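Long-range contacts in uncharacterized protein AsqI (Emericella nidulans, PDB 5YY3), which catalyses the zinc-dependent ring contraction of 4'-methoxycyclopenin to 4'-methoxyviridicatin, with loss of methyl isocyanate, in aspoquinolone biosynthesis: residues A[94-98]-A[130-136]; A[122-127]-A[191-195]; A[180-185]-A[536-542]. One frame throughout, in Å; residues are numbered along the deposited sequence.

Overall arrangement
The three contacts run from the rim of the helical part of the subunit to its boundary with the Ig-like part. Contact 1 is the outermost and partly buried, and charged side chains form a salt-bridge network next to a small leucine-centred apolar patch. Contact 2 is buried, largely apolar, and carries one histidine bond to a backbone carbonyl. Contacts 1 and 2 touch: Gln132 of 130-136 probably hydrogen-bonds to Thr126 of 122-127. Contacts 2 and 3 share helix 180-193, which carries the zinc ligands His186 and His190; contact 3 takes its first turns, contact 2 its last. In contact 3, partly buried, two aspartates of this helix bind an arginine and the backbone of a loop from the Ig-like region.

Contact 1 (A[94-98]-A[130-136]); sequences GPKLE and DAQQRKI
The N-terminus of helix 97-109 packs along the short helix 129-133, Leu97 meeting Asp130 near its start and Ile136 just past its end, at the edge of the helical part of the fold. Asp130 reaches the start of the other helix because its CG stands anti to the backbone N (chi1 -163°). Its OD2 accepts the first-turn amide of that helix, Leu97 N to Asp130 OD2 at 2.8 Å, with a nearly straight 166° bond. The amide meets the carboxylate on its anti side, somewhat out of its plane. A carboxylate suits this place, since first-turn N-H groups lack a partner within the helix and the helix end probably adds a favourable positive field. The other oxygen, Asp130 OD1, makes a weak salt bridge to Lys96 NZ at 3.2 Å, the lysine chain crossing the aspartate at about a right angle. Arg134, one turn after Asp130, bends at chi3 and brings NH2 to Glu98 OE2 as a salt bridge; carboxylate and guanidinium lie nearly coplanar, 19° apart, though the modelled separation is doubtfully short. The same NH2 also reaches Asp130 OD2 weakly, and Leu97 CB lies over one guanidinium face. Beside the charged groups, Leu97 supplies the apolar part: CD2 rests on Ala131 CB at 3.5 Å and CD1 on Ile136 CD1 at 3.6 Å, with Val53 of helix 53-61 also against both. A water joins Pro95 O to Asp130 N. Lys135, with positive phi, is the C-prime residue of a Schellman motif in which Ile136 N bonds to Ala131 O: a helix C-terminus closed by a Schellman turn and joined by salt bridges to a helix N-terminus.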
ATOM      1  N   GLY A  94       8.254  58.618  12.223  1.00 42.64           N
ATOM      2  CA  GLY A  94       9.617  59.125  12.185  1.00 46.31           C
ATOM      3  C   GLY A  94      10.642  58.279  11.445  1.00 48.21           C
ATOM      4  O   GLY A  94      10.353  57.153  11.042  1.00 47.77           O
ATOM      5  N   PRO A  95      11.860  58.824  11.267  1.00 48.82           N
ATOM      6  CA  PRO A  95      12.912  58.183  10.472  1.00 50.28           C
ATOM      7  C   PRO A  95      13.644  57.044  11.196  1.00 49.10           C
ATOM      8  O   PRO A  95      14.319  56.258  10.533  1.00 50.87           O
ATOM      9  CB  PRO A  95      13.871  59.344  10.191  1.00 47.72           C
ATOM     10  CG  PRO A  95      13.756  60.188  11.418  1.00 42.99           C
ATOM     11  CD  PRO A  95      12.308  60.121  11.816  1.00 50.96           C
ATOM     12  N   LYS A  96      13.524  56.957  12.517  1.00 45.61           N
ATOM     13  CA  LYS A  96      14.285  55.959  13.268  1.00 48.70           C
ATOM     14  C   LYS A  96      13.412  54.867  13.878  1.00 45.74           C
ATOM     15  O   LYS A  96      12.218  55.059  14.102  1.00 42.00           O
ATOM     16  CB  LYS A  96      15.110  56.635  14.369  1.00 48.86           C
ATOM     17  CG  LYS A  96      16.385  57.294  13.850  1.00 49.26           C
ATOM     18  CD  LYS A  96      17.612  56.666  14.497  1.00 58.90           C
ATOM     19  CE  LYS A  96      18.883  56.922  13.686  1.00 57.35           C
ATOM     20  NZ  LYS A  96      19.905  55.862  13.942  1.00 56.38           N
ATOM     21  N   LEU A  97      14.033  53.718  14.138  1.00 48.21           N
ATOM     22  CA  LEU A  97      13.357  52.553  14.701  1.00 42.02           C
ATOM     23  C   LEU A  97      12.616  52.835  15.988  1.00 42.85           C
ATOM     24  O   LEU A  97      11.494  52.372  16.165  1.00 45.02           O
ATOM     25  CB  LEU A  97      14.358  51.430  14.962  1.00 47.26           C
ATOM     26  CG  LEU A  97      14.763  50.595  13.755  1.00 51.07           C
ATOM     27  CD1 LEU A  97      15.284  49.222  14.199  1.00 50.79           C
ATOM     28  CD2 LEU A  97      13.591  50.465  12.788  1.00 47.50           C
ATOM     29  N   GLU A  98      13.245  53.567  16.899  1.00 45.63           N
ATOM     30  CA  GLU A  98      12.617  53.839  18.188  1.00 50.04           C
ATOM     31  C   GLU A  98      11.342  54.649  18.001  1.00 44.79           C
ATOM     32  O   GLU A  98      10.450  54.614  18.848  1.00 49.16           O
ATOM     33  CB  GLU A  98      13.577  54.563  19.144  1.00 50.11           C
ATOM     34  CG  GLU A  98      14.827  55.110  18.497  1.00 53.89           C
ATOM     35  CD  GLU A  98      15.907  54.065  18.376  1.00 49.06           C
ATOM     36  OE1 GLU A  98      16.333  53.519  19.415  1.00 53.38           O
ATOM     37  OE2 GLU A  98      16.320  53.774  17.238  1.00 52.13           O
ATOM     38  N   ASP A 130      16.489  52.387   8.489  1.00 46.45           N
ATOM     39  CA  ASP A 130      17.143  52.382   9.795  1.00 47.89           C
ATOM     40  C   ASP A 130      17.356  50.947  10.276  1.00 45.98           C
ATOM     41  O   ASP A 130      18.452  50.587  10.705  1.00 48.71           O
ATOM     42  CB  ASP A 130      16.331  53.167  10.831  1.00 44.52           C
ATOM     43  CG  ASP A 130      17.155  53.542  12.056  1.00 44.04           C
ATOM     44  OD1 ASP A 130      18.341  53.909  11.888  1.00 46.56           O
ATOM     45  OD2 ASP A 130      16.623  53.458  13.189  1.00 47.58           O
ATOM     46  N   ALA A 131      16.310  50.130  10.193  1.00 43.02           N
ATOM     47  CA  ALA A 131      16.399  48.758  10.684  1.00 44.65           C
ATOM     48  C   ALA A 131      17.407  47.952   9.872  1.00 44.13           C
ATOM     49  O   ALA A 131      18.176  47.175  10.430  1.00 41.73           O
ATOM     50  CB  ALA A 131      15.027  48.076  10.660  1.00 40.22           C
ATOM     51  N   GLN A 132      17.409  48.147   8.560  1.00 40.93           N
ATOM     52  CA  GLN A 132      18.296  47.385   7.690  1.00 43.01           C
ATOM     53  C   GLN A 132      19.757  47.665   7.990  1.00 49.93           C
ATOM     54  O   GLN A 132      20.554  46.734   8.127  1.00 48.79           O
ATOM     55  CB  GLN A 132      17.998  47.697   6.232  1.00 42.00           C
ATOM     56  CG  GLN A 132      16.608  47.285   5.825  1.00 43.72           C
ATOM     57  CD  GLN A 132      16.234  47.860   4.503  1.00 42.91           C
ATOM     58  OE1 GLN A 132      17.072  48.455   3.826  1.00 46.05           O
ATOM     59  NE2 GLN A 132      14.976  47.699   4.117  1.00 41.42           N
ATOM     60  N   GLN A 133      20.099  48.947   8.109  1.00 47.59           N
ATOM     61  CA  GLN A 133      21.478  49.341   8.380  1.00 50.26           C
ATOM     62  C   GLN A 133      21.885  48.964   9.810  1.00 47.56           C
ATOM     63  O   GLN A 133      23.049  48.657  10.067  1.00 51.40           O
ATOM     64  CB  GLN A 133      21.667  50.846   8.119  1.00 53.13           C
ATOM     65  CG  GLN A 133      20.974  51.759   9.124  1.00 58.32           C
ATOM     66  CD  GLN A 133      21.033  53.237   8.742  1.00 63.00           C
ATOM     67  OE1 GLN A 133      20.756  53.614   7.595  1.00 60.75           O
ATOM     68  NE2 GLN A 133      21.393  54.078   9.709  1.00 62.46           N
ATOM     69  N   ARG A 134      20.921  48.959  10.727  1.00 46.88           N
ATOM     70  CA  ARG A 134      21.171  48.550  12.109  1.00 47.94           C
ATOM     71  C   ARG A 134      21.051  47.039  12.281  1.00 50.28           C
ATOM     72  O   ARG A 134      21.011  46.535  13.405  1.00 46.41           O
ATOM     73  CB  ARG A 134      20.204  49.254  13.065  1.00 48.80           C
ATOM     74  CG  ARG A 134      20.440  50.753  13.165  1.00 49.32           C
ATOM     75  CD  ARG A 134      19.322  51.473  13.903  1.00 42.23           C
ATOM     76  NE  ARG A 134      19.167  51.044  15.292  1.00 47.37           N
ATOM     77  CZ  ARG A 134      18.504  51.743  16.208  1.00 44.60           C
ATOM     78  NH1 ARG A 134      18.398  51.299  17.452  1.00 43.45           N
ATOM     79  NH2 ARG A 134      17.957  52.903  15.876  1.00 47.66           N
ATOM     80  N   LYS A 135      20.988  46.333  11.151  1.00 50.55           N
ATOM     81  CA  LYS A 135      20.808  44.881  11.087  1.00 48.86           C
ATOM     82  C   LYS A 135      19.758  44.362  12.082  1.00 50.50           C
ATOM     83  O   LYS A 135      19.887  43.261  12.619  1.00 52.52           O
ATOM     84  CB  LYS A 135      22.164  44.156  11.280  1.00 54.12           C
ATOM     85  CG  LYS A 135      22.808  44.269  12.675  1.00 63.09           C
ATOM     86  CD  LYS A 135      24.292  43.875  12.680  1.00 74.58           C
ATOM     87  CE  LYS A 135      24.698  43.198  13.994  1.00 70.31           C
ATOM     88  NZ  LYS A 135      26.175  43.040  14.079  1.00 60.85           N
ATOM     89  N   ILE A 136      18.712  45.158  12.322  1.00 49.92           N
ATOM     90  CA  ILE A 136      17.594  44.717  13.160  1.00 47.17           C
ATOM     91  C   ILE A 136      16.484  44.139  12.285  1.00 45.28           C
ATOM     92  O   ILE A 136      16.034  44.767  11.318  1.00 43.53           O
ATOM     93  CB  ILE A 136      17.037  45.849  14.040  1.00 45.24           C
ATOM     94  CG1 ILE A 136      18.044  46.199  15.138  1.00 49.71           C
ATOM     95  CG2 ILE A 136      15.724  45.427  14.673  1.00 49.80           C
ATOM     96  CD1 ILE A 136      17.564  47.257  16.112  1.00 55.17           C
TER
HETATM   97  O   HOH W   1      14.295  54.754   8.266  1.00 41.17           O

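Contact 2 (A[122-127]-A[191-195]); sequences GIYLTH and MVYRG
His127, the last residue of helix 114-127, sets its ring edge against the end of helix 180-193 and one ring face against Gly195. Its CG lies anti to the carbonyl carbon (chi1 -60°), which carries the ring toward the other segment; the 2.8 Å bond between His127 NE2 and Met191 O is bent to 152°. The acceptor is close to the ring plane, while the donor is tilted 18° from the carbonyl plane. Val192 O lies at the same edge, 3.0 Å from His127 CE1. Over one face sits Gly195 CA, 3.6 Å from the ring centroid in a CH-pi contact, and the opposite face carries the methyl CG2 of Thr126. Glycine suits this place because a side chain would run into the ring. Thr126 crosses Met191 at about a right angle, its OG1 3.5 Å from Met191 CB, while CG2 faces Val192. That hydroxyl also bonds back to Gly122 O, which takes Thr126 N from the other face of its plane. Met191 extends beyond CG and lays SD against Gly122 CA at 3.8 Å, close packing that the missing side chain of Gly122 permits. Ile123 CD1 meets Arg194 CB at 3.8 Å, the two side chains again perpendicular. The bond from NE2 implies a proton on that nitrogen, which lets the histidine tie down a carbonyl at the end of the helix carrying zinc ligands His186 and His190.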
ATOM      1  N   GLY A 122       6.233  43.605  11.127  1.00 32.70           N
ATOM      2  CA  GLY A 122       7.079  42.781  10.288  1.00 27.81           C
ATOM      3  C   GLY A 122       7.447  43.505   9.020  1.00 27.55           C
ATOM      4  O   GLY A 122       8.626  43.623   8.688  1.00 30.44           O
ATOM      5  N   ILE A 123       6.426  43.985   8.315  1.00 32.27           N
ATOM      6  CA  ILE A 123       6.590  44.800   7.114  1.00 29.40           C
ATOM      7  C   ILE A 123       7.406  46.047   7.413  1.00 29.65           C
ATOM      8  O   ILE A 123       8.329  46.396   6.680  1.00 28.35           O
ATOM      9  CB  ILE A 123       5.221  45.222   6.542  1.00 33.25           C
ATOM     10  CG1 ILE A 123       4.437  43.988   6.111  1.00 32.58           C
ATOM     11  CG2 ILE A 123       5.391  46.207   5.376  1.00 32.81           C
ATOM     12  CD1 ILE A 123       3.015  44.283   5.719  1.00 38.41           C
ATOM     13  N   TYR A 124       7.058  46.709   8.510  1.00 34.06           N
ATOM     14  CA  TYR A 124       7.744  47.939   8.899  1.00 35.51           C
ATOM     15  C   TYR A 124       9.253  47.722   9.032  1.00 30.07           C
ATOM     16  O   TYR A 124      10.030  48.397   8.373  1.00 34.66           O
ATOM     17  CB  TYR A 124       7.166  48.481  10.210  1.00 31.83           C
ATOM     18  CG  TYR A 124       8.005  49.571  10.805  1.00 32.36           C
ATOM     19  CD1 TYR A 124       8.058  50.828  10.219  1.00 34.76           C
ATOM     20  CD2 TYR A 124       8.764  49.341  11.949  1.00 35.38           C
ATOM     21  CE1 TYR A 124       8.831  51.834  10.760  1.00 36.49           C
ATOM     22  CE2 TYR A 124       9.548  50.343  12.502  1.00 34.99           C
ATOM     23  CZ  TYR A 124       9.574  51.589  11.902  1.00 41.38           C
ATOM     24  OH  TYR A 124      10.354  52.584  12.444  1.00 42.60           O
ATOM     25  N   LEU A 125       9.652  46.776   9.876  1.00 32.26           N
ATOM     26  CA  LEU A 125      11.063  46.451  10.087  1.00 30.00           C
ATOM     27  C   LEU A 125      11.753  46.064   8.784  1.00 32.08           C
ATOM     28  O   LEU A 125      12.857  46.527   8.505  1.00 36.71           O
ATOM     29  CB  LEU A 125      11.206  45.319  11.111  1.00 32.31           C
ATOM     30  CG  LEU A 125      10.788  45.678  12.538  1.00 32.92           C
ATOM     31  CD1 LEU A 125      10.788  44.453  13.442  1.00 28.60           C
ATOM     32  CD2 LEU A 125      11.689  46.761  13.102  1.00 32.88           C
ATOM     33  N   THR A 126      11.096  45.236   7.974  1.00 31.72           N
ATOM     34  CA  THR A 126      11.697  44.760   6.724  1.00 35.98           C
ATOM     35  C   THR A 126      12.080  45.898   5.776  1.00 36.77           C
ATOM     36  O   THR A 126      13.103  45.827   5.080  1.00 41.54           O
ATOM     37  CB  THR A 126      10.751  43.782   5.979  1.00 35.02           C
ATOM     38  OG1 THR A 126      10.561  42.604   6.773  1.00 32.34           O
ATOM     39  CG2 THR A 126      11.320  43.382   4.615  1.00 30.49           C
ATOM     40  N   HIS A 127      11.280  46.961   5.765  1.00 37.74           N
ATOM     41  CA  HIS A 127      11.466  48.027   4.784  1.00 35.18           C
ATOM     42  C   HIS A 127      11.994  49.331   5.382  1.00 32.14           C
ATOM     43  O   HIS A 127      12.181  50.308   4.668  1.00 36.71           O
ATOM     44  CB  HIS A 127      10.155  48.267   4.047  1.00 36.83           C
ATOM     45  CG  HIS A 127       9.654  47.059   3.318  1.00 36.70           C
ATOM     46  ND1 HIS A 127      10.034  46.761   2.027  1.00 36.20           N
ATOM     47  CD2 HIS A 127       8.820  46.067   3.707  1.00 35.64           C
ATOM     48  CE1 HIS A 127       9.449  45.639   1.650  1.00 37.19           C
ATOM     49  NE2 HIS A 127       8.706  45.196   2.648  1.00 34.75           N
ATOM     50  N   MET A 191       6.628  39.436   4.134  1.00 29.68           N
ATOM     51  CA  MET A 191       7.021  40.729   4.665  1.00 32.19           C
ATOM     52  C   MET A 191       7.775  41.500   3.589  1.00 32.46           C
ATOM     53  O   MET A 191       7.567  42.700   3.414  1.00 32.40           O
ATOM     54  CB  MET A 191       7.875  40.584   5.915  1.00 27.04           C
ATOM     55  CG  MET A 191       7.175  39.837   7.031  1.00 30.10           C
ATOM     56  SD  MET A 191       8.275  39.665   8.433  1.00 34.32           S
ATOM     57  CE  MET A 191       7.474  38.388   9.377  1.00 34.13           C
ATOM     58  N   VAL A 192       8.645  40.808   2.862  1.00 33.55           N
ATOM     59  CA  VAL A 192       9.382  41.443   1.779  1.00 32.23           C
ATOM     60  C   VAL A 192       8.437  41.940   0.695  1.00 35.46           C
ATOM     61  O   VAL A 192       8.491  43.102   0.288  1.00 37.04           O
ATOM     62  CB  VAL A 192      10.409  40.491   1.158  1.00 30.90           C
ATOM     63  CG1 VAL A 192      10.885  41.024  -0.206  1.00 32.90           C
ATOM     64  CG2 VAL A 192      11.580  40.330   2.093  1.00 30.34           C
ATOM     65  N   TYR A 193       7.564  41.046   0.248  1.00 35.02           N
ATOM     66  CA  TYR A 193       6.697  41.293  -0.895  1.00 34.64           C
ATOM     67  C   TYR A 193       5.689  42.428  -0.644  1.00 39.76           C
ATOM     68  O   TYR A 193       5.429  43.231  -1.541  1.00 39.80           O
ATOM     69  CB  TYR A 193       5.959  40.000  -1.260  1.00 32.62           C
ATOM     70  CG  TYR A 193       5.064  40.121  -2.464  1.00 37.64           C
ATOM     71  CD1 TYR A 193       5.589  40.029  -3.756  1.00 37.67           C
ATOM     72  CD2 TYR A 193       3.689  40.331  -2.320  1.00 35.87           C
ATOM     73  CE1 TYR A 193       4.777  40.134  -4.872  1.00 36.00           C
ATOM     74  CE2 TYR A 193       2.864  40.441  -3.434  1.00 35.42           C
ATOM     75  CZ  TYR A 193       3.414  40.345  -4.710  1.00 37.13           C
ATOM     76  OH  TYR A 193       2.603  40.466  -5.827  1.00 38.36           O
ATOM     77  N   ARG A 194       5.149  42.500   0.575  1.00 37.13           N
ATOM     78  CA  ARG A 194       4.053  43.426   0.903  1.00 38.81           C
ATOM     79  C   ARG A 194       4.471  44.885   1.082  1.00 46.20           C
ATOM     80  O   ARG A 194       3.631  45.748   1.368  1.00 50.18           O
ATOM     81  CB  ARG A 194       3.343  42.975   2.173  1.00 40.14           C
ATOM     82  CG  ARG A 194       2.343  41.867   1.953  1.00 45.29           C
ATOM     83  CD  ARG A 194       1.956  41.262   3.276  1.00 41.60           C
ATOM     84  NE  ARG A 194       1.034  40.145   3.104  1.00 44.62           N
ATOM     85  CZ  ARG A 194       0.516  39.453   4.115  1.00 42.18           C
ATOM     86  NH1 ARG A 194       0.821  39.767   5.377  1.00 34.94           N
ATOM     87  NH2 ARG A 194      -0.318  38.450   3.865  1.00 51.28           N
ATOM     88  N   GLY A 195       5.761  45.162   0.937  1.00 46.05           N
ATOM     89  CA  GLY A 195       6.235  46.530   0.962  1.00 43.78           C
ATOM     90  C   GLY A 195       6.122  47.128  -0.427  1.00 49.11           C
ATOM     91  O   GLY A 195       6.280  46.419  -1.434  1.00 50.62           O
TER

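Contact 3 (A[180-185]-A[536-542]); sequences YDLNDS and RKMGNYG
Arg536, Asp184 and Asp181 form the tight side of this contact, where a buried arginine from a loop of the Ig-like region lies against the first turns of helix 180-193. Its chain is extended from CG to NE, and Asp184 OD2 meets the guanidinium in plane: Arg536 NH1 to Asp184 OD2 is 2.7 Å, through the oxygen's anti lone pair. Arg536 NH2 reaches the same Asp184 OD2 at 3.0 Å and Asp181 OD1 at 3.1 Å, both weakly. The carboxylate of Asp184 is turned 76° from the guanidinium. Asp181 O lies over one face and Met538 SD over the other, so the group is sandwiched flat. Asp181 also holds the loop backbone: Tyr541 N points almost straight, at 175°, to the syn lone pair of OD2 at 2.9 Å, while Gly542 N bonds to OD1 at 3.0 Å. Glycine fits the positive phi of that turn. The carboxylates are probably kept ionised by the arginine, by Lys461 on Asp181 and by Arg554 on Asp184. Looser is the side of the partly exposed Tyr541, whose CD1 lies 3.9 Å from Tyr180 CD2 as the two chains cross obliquely; its hydroxyl bonds to Glu457, and Asn156 of the second subunit packs against Tyr541. The loop between strands 523-528 and 571-580 thus ties the Ig-like region to helix 180-193, which bears His186 and His190.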
ATOM      1  N   TYR A 180      10.740  23.681   8.618  1.00 25.19           N
ATOM      2  CA  TYR A 180      10.858  24.949   9.324  1.00 25.08           C
ATOM      3  C   TYR A 180      11.415  26.040   8.424  1.00 26.21           C
ATOM      4  O   TYR A 180      10.936  27.167   8.439  1.00 24.29           O
ATOM      5  CB  TYR A 180      11.764  24.839  10.568  1.00 23.88           C
ATOM      6  CG  TYR A 180      11.982  26.210  11.166  1.00 28.13           C
ATOM      7  CD1 TYR A 180      10.974  26.822  11.914  1.00 30.31           C
ATOM      8  CD2 TYR A 180      13.143  26.942  10.902  1.00 25.97           C
ATOM      9  CE1 TYR A 180      11.132  28.098  12.427  1.00 27.29           C
ATOM     10  CE2 TYR A 180      13.308  28.224  11.411  1.00 26.81           C
ATOM     11  CZ  TYR A 180      12.289  28.792  12.169  1.00 27.64           C
ATOM     12  OH  TYR A 180      12.428  30.051  12.686  1.00 28.86           O
ATOM     13  N   ASP A 181      12.458  25.715   7.663  1.00 22.88           N
ATOM     14  CA  ASP A 181      13.152  26.738   6.917  1.00 22.17           C
ATOM     15  C   ASP A 181      12.361  27.136   5.674  1.00 21.20           C
ATOM     16  O   ASP A 181      12.425  28.284   5.240  1.00 22.77           O
ATOM     17  CB  ASP A 181      14.577  26.268   6.579  1.00 22.33           C
ATOM     18  CG  ASP A 181      15.437  26.092   7.836  1.00 27.11           C
ATOM     19  OD1 ASP A 181      15.895  27.119   8.386  1.00 27.95           O
ATOM     20  OD2 ASP A 181      15.633  24.938   8.293  1.00 26.44           O
ATOM     21  N   LEU A 182      11.609  26.210   5.096  1.00 19.55           N
ATOM     22  CA  LEU A 182      10.670  26.617   4.058  1.00 20.64           C
ATOM     23  C   LEU A 182       9.658  27.578   4.667  1.00 23.61           C
ATOM     24  O   LEU A 182       9.343  28.617   4.097  1.00 22.44           O
ATOM     25  CB  LEU A 182       9.952  25.416   3.444  1.00 19.20           C
ATOM     26  CG  LEU A 182       8.779  25.709   2.513  1.00 23.08           C
ATOM     27  CD1 LEU A 182       9.227  26.542   1.328  1.00 21.69           C
ATOM     28  CD2 LEU A 182       8.120  24.410   2.045  1.00 20.84           C
ATOM     29  N   ASN A 183       9.160  27.240   5.843  1.00 23.21           N
ATOM     30  CA  ASN A 183       8.124  28.048   6.445  1.00 21.64           C
ATOM     31  C   ASN A 183       8.650  29.388   6.921  1.00 26.00           C
ATOM     32  O   ASN A 183       7.985  30.424   6.735  1.00 24.61           O
ATOM     33  CB  ASN A 183       7.472  27.288   7.586  1.00 25.35           C
ATOM     34  CG  ASN A 183       6.340  26.415   7.107  1.00 24.79           C
ATOM     35  OD1 ASN A 183       5.210  26.881   6.970  1.00 25.35           O
ATOM     36  ND2 ASN A 183       6.642  25.146   6.812  1.00 23.61           N
ATOM     37  N   ASP A 184       9.844  29.398   7.506  1.00 22.71           N
ATOM     38  CA  ASP A 184      10.405  30.680   7.911  1.00 28.41           C
ATOM     39  C   ASP A 184      10.716  31.525   6.680  1.00 25.13           C
ATOM     40  O   ASP A 184      10.513  32.731   6.698  1.00 29.17           O
ATOM     41  CB  ASP A 184      11.672  30.538   8.769  1.00 24.45           C
ATOM     42  CG  ASP A 184      12.314  31.899   9.073  1.00 25.90           C
ATOM     43  OD1 ASP A 184      11.738  32.659   9.887  1.00 24.79           O
ATOM     44  OD2 ASP A 184      13.365  32.227   8.464  1.00 27.93           O
ATOM     45  N   SER A 185      11.198  30.896   5.611  1.00 23.22           N
ATOM     46  CA  SER A 185      11.486  31.630   4.376  1.00 24.11           C
ATOM     47  C   SER A 185      10.231  32.267   3.774  1.00 25.56           C
ATOM     48  O   SER A 185      10.244  33.420   3.322  1.00 24.50           O
ATOM     49  CB  SER A 185      12.137  30.707   3.345  1.00 21.71           C
ATOM     50  OG  SER A 185      11.966  31.225   2.038  1.00 22.77           O
ATOM     51  N   ARG A 536      18.680  30.278   0.143  1.00 26.08           N
ATOM     52  CA  ARG A 536      18.691  30.991   1.418  1.00 24.38           C
ATOM     53  C   ARG A 536      20.024  30.731   2.126  1.00 25.41           C
ATOM     54  O   ARG A 536      20.427  29.585   2.295  1.00 25.19           O
ATOM     55  CB  ARG A 536      17.477  30.532   2.249  1.00 22.48           C
ATOM     56  CG  ARG A 536      17.508  30.725   3.743  1.00 21.25           C
ATOM     57  CD  ARG A 536      16.191  30.202   4.302  1.00 21.28           C
ATOM     58  NE  ARG A 536      16.210  29.868   5.729  1.00 22.47           N
ATOM     59  CZ  ARG A 536      15.458  30.490   6.630  1.00 20.93           C
ATOM     60  NH1 ARG A 536      14.660  31.474   6.238  1.00 20.79           N
ATOM     61  NH2 ARG A 536      15.497  30.139   7.909  1.00 22.56           N
ATOM     62  N   LYS A 537      20.741  31.783   2.503  1.00 27.06           N
ATOM     63  CA  LYS A 537      22.100  31.594   3.009  1.00 29.17           C
ATOM     64  C   LYS A 537      22.139  31.416   4.510  1.00 29.11           C
ATOM     65  O   LYS A 537      22.702  32.229   5.234  1.00 33.48           O
ATOM     66  CB  LYS A 537      22.998  32.758   2.602  1.00 30.94           C
ATOM     67  CG  LYS A 537      23.764  32.473   1.342  1.00 34.07           C
ATOM     68  CD  LYS A 537      22.861  32.327   0.163  1.00 30.83           C
ATOM     69  CE  LYS A 537      23.634  32.303  -1.128  1.00 28.52           C
ATOM     70  NZ  LYS A 537      22.709  32.716  -2.230  1.00 29.40           N
ATOM     71  N   MET A 538      21.537  30.330   4.968  1.00 27.80           N
ATOM     72  CA  MET A 538      21.491  30.024   6.376  1.00 30.63           C
ATOM     73  C   MET A 538      21.670  28.530   6.521  1.00 29.62           C
ATOM     74  O   MET A 538      21.379  27.780   5.591  1.00 30.32           O
ATOM     75  CB  MET A 538      20.159  30.481   6.996  1.00 26.93           C
ATOM     76  CG  MET A 538      19.796  31.931   6.683  1.00 32.15           C
ATOM     77  SD  MET A 538      18.218  32.483   7.360  1.00 33.12           S
ATOM     78  CE  MET A 538      18.783  33.245   8.884  1.00 35.50           C
ATOM     79  N   GLY A 539      22.152  28.092   7.679  1.00 30.18           N
ATOM     80  CA  GLY A 539      22.110  26.684   8.012  1.00 27.80           C
ATOM     81  C   GLY A 539      20.686  26.337   8.405  1.00 30.76           C
ATOM     82  O   GLY A 539      19.799  27.201   8.359  1.00 31.36           O
ATOM     83  N   ASN A 540      20.454  25.081   8.784  1.00 27.86           N
ATOM     84  CA  ASN A 540      19.144  24.652   9.274  1.00 24.77           C
ATOM     85  C   ASN A 540      18.650  25.489  10.442  1.00 27.54           C
ATOM     86  O   ASN A 540      19.446  25.875  11.311  1.00 26.67           O
ATOM     87  CB  ASN A 540      19.186  23.187   9.708  1.00 23.97           C
ATOM     88  CG  ASN A 540      18.979  22.237   8.558  1.00 28.39           C
ATOM     89  OD1 ASN A 540      18.734  22.660   7.417  1.00 25.54           O
ATOM     90  ND2 ASN A 540      19.094  20.940   8.841  1.00 23.00           N
ATOM     91  N   TYR A 541      17.341  25.753  10.454  1.00 24.65           N
ATOM     92  CA  TYR A 541      16.684  26.487  11.533  1.00 26.03           C
ATOM     93  C   TYR A 541      17.202  27.921  11.658  1.00 26.77           C
ATOM     94  O   TYR A 541      17.297  28.480  12.760  1.00 27.62           O
ATOM     95  CB  TYR A 541      16.826  25.716  12.850  1.00 25.69           C
ATOM     96  CG  TYR A 541      16.434  24.272  12.646  1.00 28.63           C
ATOM     97  CD1 TYR A 541      15.110  23.928  12.367  1.00 27.16           C
ATOM     98  CD2 TYR A 541      17.385  23.258  12.675  1.00 27.71           C
ATOM     99  CE1 TYR A 541      14.743  22.610  12.137  1.00 25.95           C
ATOM    100  CE2 TYR A 541      17.028  21.940  12.451  1.00 27.43           C
ATOM    101  CZ  TYR A 541      15.707  21.624  12.181  1.00 27.13           C
ATOM    102  OH  TYR A 541      15.358  20.315  11.960  1.00 28.88           O
ATOM    103  N   GLY A 542      17.516  28.510  10.506  1.00 28.33           N
ATOM    104  CA  GLY A 542      17.895  29.909  10.433  1.00 28.01           C
ATOM    105  C   GLY A 542      19.224  30.244  11.084  1.00 33.30           C
ATOM    106  O   GLY A 542      19.472  31.408  11.387  1.00 36.29           O
TER
HETATM  107  O   HOH W   2      18.040  27.382   6.367  1.00 25.86           O